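Beta-lactamase (Serratia marcescens, PDB 5GS8) probably catalyses the hydrolysis of beta-lactam antibiotics to substituted beta-amino acids, as a class A beta-lactamase. Local coordinates at residues A[44-49]-A[145-150]; A[191-196]-A[211-216]. One frame throughout, in Å; residues are numbered along the deposited sequence. Where two conformers were deposited one is given.

Interaction 1: A[44-49]-A[145-150]; sequences PMQSTY and ATEEEM. With NA (sodium ion), chain G; SO4 (sulfate ion), chain C.
The Tyr49 ring meets segment 145-150 by its hydroxyl end: Ala145 O lies at the ring edge, in plane, while Met150 CE, 3.9 Å from Tyr49 CZ, and Glu147 OE2 both lie obliquely to the ring. Tyr49 OH donates to Ala145 O at 2.7 Å, in the carbonyl plane and on a lone pair (C=O...donor angle 140°), and that oxygen also accepts from Asn160 ND2. Gln46 and Met150 run alongside one another in opposing senses, with Gln46 OE1 3.7 Å from Met150 CE. The fold at the Gln46 CB-CG bond (chi2 -79°) turns its amide back toward the helix residues; its NE2 bonds to Gln157.

Between Gln46, Ser47 and Glu147 the contact is made mainly through water. One water joins Gln46 OE1 to Glu147 OE1. A second lies 2.8 Å from Ser47 OG, 2.6 Å from Glu147 OE2 and 2.7 Å from Gln46 OE1, whereas Ser47 OG and Glu147 OE2 are 3.5 Å apart. Lys50 NZ makes a salt bridge with Glu147 OE2 and a hydrogen bond with Ser47 OG, and the sulfate accepts from Ser47 OG. A serine and glutamate sharing a water beside an SxxK lysine are consistent with the active-site centre of class A enzymes. Thr146 and Glu149 form a capping box that closes the helix start.

The contact lies where the loop after strand 43-44 runs into helix 49-64. Segment 145-150 leads into helix 147-152, helix 113-123 packs on Tyr49 and Glu147 through Cys116, and strand 227-237 lies against Gln46 through Ala229.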
loop_
_atom_site.group_PDB
_atom_site.type_symbol
_atom_site.label_atom_id
_atom_site.label_comp_id
_atom_site.label_asym_id
_atom_site.label_seq_id
_atom_site.Cartn_x
_atom_site.Cartn_y
_atom_site.Cartn_z
ATOM N N PRO A 44 7.143 -18.421 -1.565
ATOM C CA PRO A 44 6.437 -17.455 -0.729
ATOM C C PRO A 44 5.069 -17.133 -1.340
ATOM O O PRO A 44 4.956 -16.920 -2.555
ATOM C CB PRO A 44 7.382 -16.244 -0.702
ATOM C CG PRO A 44 8.184 -16.373 -1.970
ATOM C CD PRO A 44 8.326 -17.838 -2.229
ATOM N N MET A 45 4.058 -17.152 -0.501
ATOM C CA MET A 45 2.670 -16.998 -0.961
ATOM C C MET A 45 2.268 -15.549 -1.278
ATOM O O MET A 45 1.373 -15.334 -2.123
ATOM C CB MET A 45 1.727 -17.611 0.050
ATOM C CG MET A 45 1.714 -19.130 0.021
ATOM S SD MET A 45 0.332 -19.863 0.938
ATOM C CE MET A 45 0.929 -19.648 2.575
ATOM N N GLN A 46 2.800 -14.600 -0.483
ATOM C CA GLN A 46 2.248 -13.199 -0.238
ATOM C C GLN A 46 0.723 -13.217 -0.144
ATOM O O GLN A 46 0.185 -14.073 0.554
ATOM C CB GLN A 46 2.778 -12.217 -1.275
ATOM C CG GLN A 46 4.236 -11.861 -1.033
ATOM C CD GLN A 46 4.447 -10.853 0.063
ATOM O OE1 GLN A 46 3.508 -10.228 0.575
ATOM N NE2 GLN A 46 5.713 -10.715 0.490
ATOM N N SER A 47 0.021 -12.338 -0.857
ATOM C CA SER A 47 -1.440 -12.291 -0.732
ATOM C C SER A 47 -2.217 -13.519 -1.115
ATOM O O SER A 47 -3.427 -13.559 -0.895
ATOM C CB SER A 47 -2.056 -11.102 -1.426
ATOM O OG SER A 47 -1.584 -9.923 -0.833
ATOM N N THR A 48 -1.601 -14.499 -1.758
ATOM C CA THR A 48 -2.411 -15.661 -2.148
ATOM C C THR A 48 -2.984 -16.330 -0.905
ATOM O O THR A 48 -4.040 -16.940 -0.998
ATOM C CB THR A 48 -1.659 -16.694 -3.015
ATOM O OG1 THR A 48 -0.562 -17.241 -2.273
ATOM C CG2 THR A 48 -1.179 -16.058 -4.334
ATOM N N TYR A 49 -2.357 -16.178 0.259
ATOM C CA TYR A 49 -2.892 -16.812 1.463
ATOM C C TYR A 49 -4.112 -16.126 2.028
ATOM O O TYR A 49 -4.725 -16.643 2.965
ATOM C CB TYR A 49 -1.791 -16.997 2.528
ATOM C CG TYR A 49 -1.435 -15.834 3.425
ATOM C CD1 TYR A 49 -1.634 -14.503 3.068
ATOM C CD2 TYR A 49 -0.779 -16.069 4.631
ATOM C CE1 TYR A 49 -1.279 -13.459 3.901
ATOM C CE2 TYR A 49 -0.401 -15.044 5.457
ATOM C CZ TYR A 49 -0.653 -13.724 5.097
ATOM O OH TYR A 49 -0.278 -12.657 5.907
ATOM N N ALA A 145 2.696 -15.697 9.357
ATOM C CA ALA A 145 2.936 -14.264 9.544
ATOM C C ALA A 145 1.794 -13.463 8.934
ATOM O O ALA A 145 1.377 -13.722 7.817
ATOM C CB ALA A 145 4.246 -13.850 8.905
ATOM N N THR A 146 1.330 -12.462 9.662
ATOM C CA THR A 146 0.391 -11.500 9.129
ATOM C C THR A 146 1.032 -10.537 8.126
ATOM O O THR A 146 2.241 -10.549 7.898
ATOM C CB THR A 146 -0.181 -10.652 10.272
ATOM O OG1 THR A 146 0.884 -9.886 10.852
ATOM C CG2 THR A 146 -0.856 -11.511 11.324
ATOM N N GLU A 147 0.204 -9.698 7.496
ATOM C CA GLU A 147 0.738 -8.723 6.548
ATOM C C GLU A 147 1.637 -7.761 7.324
ATOM O O GLU A 147 2.731 -7.437 6.864
ATOM C CB GLU A 147 -0.362 -7.953 5.820
ATOM C CG GLU A 147 -0.925 -8.743 4.662
ATOM C CD GLU A 147 -0.048 -8.735 3.414
ATOM O OE1 GLU A 147 1.015 -8.062 3.421
ATOM O OE2 GLU A 147 -0.367 -9.444 2.394
ATOM N N GLU A 148 1.175 -7.285 8.471
ATOM C CA GLU A 148 2.028 -6.407 9.312
ATOM C C GLU A 148 3.372 -7.042 9.601
ATOM O O GLU A 148 4.408 -6.399 9.458
ATOM C CB GLU A 148 1.336 -6.102 10.619
ATOM C CG GLU A 148 2.082 -5.129 11.494
ATOM C CD GLU A 148 1.429 -4.980 12.868
ATOM O OE1 GLU A 148 0.351 -5.590 13.100
ATOM O OE2 GLU A 148 2.028 -4.326 13.749
ATOM N N GLU A 149 3.364 -8.314 9.950
ATOM C CA GLU A 149 4.616 -9.007 10.267
ATOM C C GLU A 149 5.522 -9.105 9.034
ATOM O O GLU A 149 6.752 -8.940 9.097
ATOM C CB GLU A 149 4.309 -10.386 10.835
ATOM C CG GLU A 149 3.861 -10.286 12.266
ATOM C CD GLU A 149 3.294 -11.562 12.868
ATOM O OE1 GLU A 149 2.743 -12.441 12.192
ATOM O OE2 GLU A 149 3.365 -11.666 14.114
ATOM N N MET A 150 4.950 -9.426 7.882
ATOM C CA MET A 150 5.746 -9.491 6.662
ATOM C C MET A 150 6.416 -8.165 6.325
ATOM O O MET A 150 7.510 -8.120 5.744
ATOM C CB MET A 150 4.901 -9.988 5.466
ATOM C CG MET A 150 4.588 -11.477 5.503
ATOM S SD MET A 150 3.951 -12.100 3.940
ATOM C CE MET A 150 2.311 -11.396 3.916
HETATM NA NA NA G . 8.644 -10.224 4.251
HETATM S S SO4 C . -1.248 -8.539 -4.049
HETATM O O1 SO4 C . -0.162 -9.064 -3.086
HETATM O O2 SO4 C . -1.971 -7.507 -3.253
HETATM O O3 SO4 C . -2.138 -9.642 -4.471
HETATM O O4 SO4 C . -0.771 -7.912 -5.216
HETATM O O HOH W 1 3.448 -8.109 2.249
HETATM O O HOH W 2 1.004 -9.338 0.176
HETATM O O HOH W 3 7.080 -8.961 2.266
#

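Interaction 2: A[191-196]-A[211-216]; sequences TMIETT and VVAHKT. With NA (sodium ion), chain Q; NA (sodium ion), chain L; SO4 (sulfate ion), chain C.
Met192 O receives the backbone N-H of His214 at 3.0 Å, a fairly straight bond (160° at the hydrogen) that nevertheless arrives well above the carbonyl plane, 61° out of it. Thr195 OG1 lies within bonding distance of the same carbonyl and of His214 O, the latter at 2.8 Å. The His214 N-H bond, with the Thr195 hydroxyl as a possible second link, joins the last part of helix 182-193 to the strand.

The apolar contacts centre on Ala213 and Val211. Ala213 CB is 3.7 Å from Ile193 CG1 and 3.8 Å from Met192 CB; nearer the surface, Ile193 CD1 touches Val211 CG1, the two branches meeting at a slant.

Strand 212-218 is an outer strand of the five-stranded sheet, next to strand 227-237, and its Lys215-Thr216 pair fits the start of the K(T/S)G motif of serine beta-lactamases. Lys215 NZ bonds to Thr216 O and Ser111 OG, and Thr216 OG1 to the sulfate.

The aromatic contact is a CH-pi one. Thr195 CG2 stands over one face of the His214 imidazole, 3.8 Å from the centroid and offset toward the rim; the Thr195 torsion (chi1 -66°) directs OG1 toward His214 O and swings the methyl, opposite the backbone N, over the ring. His214 ND1 is bonded to Asp232.

One sodium ion is ligated at the ring edge, by His214 NE2 at 2.8 Å, together with Thr197 O and a water; the other is held by the backbone carbonyls Ile193 O and Thr195 O, each at 2.9 Å.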
loop_
_atom_site.group_PDB
_atom_site.type_symbol
_atom_site.label_atom_id
_atom_site.label_comp_id
_atom_site.label_asym_id
_atom_site.label_seq_id
_atom_site.Cartn_x
_atom_site.Cartn_y
_atom_site.Cartn_z
ATOM N N THR A 191 -16.641 -13.890 -4.872
ATOM C CA THR A 191 -15.637 -12.922 -4.458
ATOM C C THR A 191 -14.324 -13.108 -5.270
ATOM O O THR A 191 -13.736 -12.114 -5.774
ATOM C CB THR A 191 -15.408 -13.057 -2.956
ATOM O OG1 THR A 191 -16.640 -12.768 -2.252
ATOM C CG2 THR A 191 -14.370 -12.117 -2.490
ATOM N N MET A 192 -13.959 -14.365 -5.526
ATOM C CA MET A 192 -12.781 -14.682 -6.318
ATOM C C MET A 192 -12.909 -14.373 -7.787
ATOM O O MET A 192 -11.943 -13.956 -8.443
ATOM C CB MET A 192 -12.396 -16.134 -6.113
ATOM C CG MET A 192 -11.869 -16.379 -4.701
ATOM S SD MET A 192 -11.557 -18.112 -4.382
ATOM C CE MET A 192 -10.125 -18.396 -5.449
ATOM N N ILE A 193 -14.140 -14.490 -8.329
ATOM C CA ILE A 193 -14.347 -14.050 -9.697
ATOM C C ILE A 193 -14.325 -12.514 -9.812
ATOM O O ILE A 193 -13.858 -11.935 -10.799
ATOM C CB ILE A 193 -15.666 -14.621 -10.274
ATOM C CG1 ILE A 193 -15.662 -16.145 -10.231
ATOM C CG2 ILE A 193 -15.918 -14.037 -11.656
ATOM C CD1 ILE A 193 -17.009 -16.789 -10.537
ATOM N N GLU A 194 -14.779 -11.831 -8.760
ATOM C CA GLU A 194 -14.842 -10.380 -8.712
ATOM C C GLU A 194 -13.451 -9.762 -8.489
ATOM O O GLU A 194 -13.326 -8.533 -8.510
ATOM C CB GLU A 194 -15.778 -9.990 -7.570
ATOM C CG GLU A 194 -17.251 -10.199 -7.929
ATOM C CD GLU A 194 -18.242 -10.085 -6.765
ATOM O OE1 GLU A 194 -17.844 -9.915 -5.601
ATOM O OE2 GLU A 194 -19.480 -10.130 -7.052
ATOM N N THR A 195 -12.438 -10.578 -8.212
ATOM C CA THR A 195 -11.097 -10.024 -8.031
ATOM C C THR A 195 -10.702 -9.045 -9.127
ATOM O O THR A 195 -10.869 -9.350 -10.333
ATOM C CB THR A 195 -10.082 -11.191 -7.954
ATOM O OG1 THR A 195 -10.352 -11.936 -6.762
ATOM C CG2 THR A 195 -8.641 -10.707 -7.988
ATOM N N THR A 196 -10.140 -7.917 -8.724
ATOM C CA THR A 196 -9.699 -6.913 -9.683
ATOM C C THR A 196 -8.192 -6.801 -9.829
ATOM O O THR A 196 -7.707 -6.169 -10.780
ATOM C CB THR A 196 -10.215 -5.519 -9.344
ATOM O OG1 THR A 196 -9.792 -5.147 -8.048
ATOM C CG2 THR A 196 -11.729 -5.527 -9.326
ATOM N N VAL A 211 -14.060 -16.895 -17.388
ATOM C CA VAL A 211 -14.270 -16.818 -15.932
ATOM C C VAL A 211 -13.008 -17.322 -15.234
ATOM O O VAL A 211 -12.616 -18.498 -15.393
ATOM C CB VAL A 211 -15.457 -17.655 -15.428
ATOM C CG1 VAL A 211 -15.613 -17.506 -13.924
ATOM C CG2 VAL A 211 -16.729 -17.215 -16.135
ATOM N N VAL A 212 -12.416 -16.439 -14.415
ATOM C CA VAL A 212 -11.196 -16.769 -13.662
ATOM C C VAL A 212 -11.403 -16.322 -12.216
ATOM O O VAL A 212 -11.531 -15.140 -11.930
ATOM C CB VAL A 212 -9.977 -16.070 -14.254
ATOM C CG1 VAL A 212 -8.728 -16.433 -13.437
ATOM C CG2 VAL A 212 -9.822 -16.443 -15.739
ATOM N N ALA A 213 -11.620 -17.311 -11.361
ATOM C CA ALA A 213 -11.819 -17.079 -9.922
ATOM C C ALA A 213 -10.445 -17.180 -9.289
ATOM O O ALA A 213 -9.856 -18.251 -9.277
ATOM C CB ALA A 213 -12.726 -18.170 -9.352
ATOM N N HIS A 214 -9.882 -16.052 -8.876
ATOM C CA HIS A 214 -8.470 -16.072 -8.518
ATOM C C HIS A 214 -8.080 -15.137 -7.413
ATOM O O HIS A 214 -8.816 -14.246 -7.026
ATOM C CB HIS A 214 -7.610 -15.808 -9.758
ATOM C CG HIS A 214 -7.638 -14.390 -10.252
ATOM N ND1 HIS A 214 -6.551 -13.553 -10.166
ATOM C CD2 HIS A 214 -8.634 -13.650 -10.798
ATOM C CE1 HIS A 214 -6.862 -12.363 -10.644
ATOM N NE2 HIS A 214 -8.136 -12.387 -11.016
ATOM N N LYS A 215 -6.860 -15.353 -6.936
ATOM C CA LYS A 215 -6.220 -14.517 -5.914
ATOM C C LYS A 215 -4.748 -14.320 -6.213
ATOM O O LYS A 215 -4.020 -15.281 -6.384
ATOM C CB LYS A 215 -6.377 -15.136 -4.527
ATOM C CG LYS A 215 -5.784 -14.315 -3.402
ATOM C CD LYS A 215 -6.654 -13.119 -3.044
ATOM C CE LYS A 215 -5.879 -11.979 -2.404
ATOM N NZ LYS A 215 -4.996 -11.280 -3.373
ATOM N N THR A 216 -4.339 -13.060 -6.309
ATOM C CA THR A 216 -2.963 -12.717 -6.603
ATOM C C THR A 216 -2.101 -12.723 -5.336
ATOM O O THR A 216 -2.600 -12.671 -4.205
ATOM C CB THR A 216 -2.932 -11.299 -7.250
ATOM O OG1 THR A 216 -3.607 -10.394 -6.392
ATOM C CG2 THR A 216 -3.609 -11.345 -8.552
HETATM NA NA NA Q . -11.156 -11.840 -11.797
HETATM NA NA NA L . -8.433 -9.836 -12.201
HETATM S S SO4 C . -1.248 -8.539 -4.049
HETATM O O1 SO4 C . -0.162 -9.064 -3.086
HETATM O O2 SO4 C . -1.971 -7.507 -3.253
HETATM O O3 SO4 C . -2.138 -9.642 -4.471
HETATM O O4 SO4 C . -0.771 -7.912 -5.216
HETATM O O HOH W 4 -10.187 -8.156 -13.727
#

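In the fold
Both contacts are largely buried, although interaction 2 is partly exposed at Ile193 and Val211. Their centres are about 18 Å apart, yet they meet directly: Ser47 CB lies 3.2 Å from Thr216 O, and one sulfate is hydrogen-bonded to both Ser47 and Thr216, a position consistent with the substrate pocket of the family. Interaction 1 joins the loop before helix 49-64 to helix 147-152, with waters and charged or polar groups dominating near the pocket. Interaction 2 instead joins the end of helix 182-193 to the edge of the five-stranded sheet through backbone bonding, aliphatic contacts and sodium ligation. Strand 227-237 borders both, and Lys50 touches each.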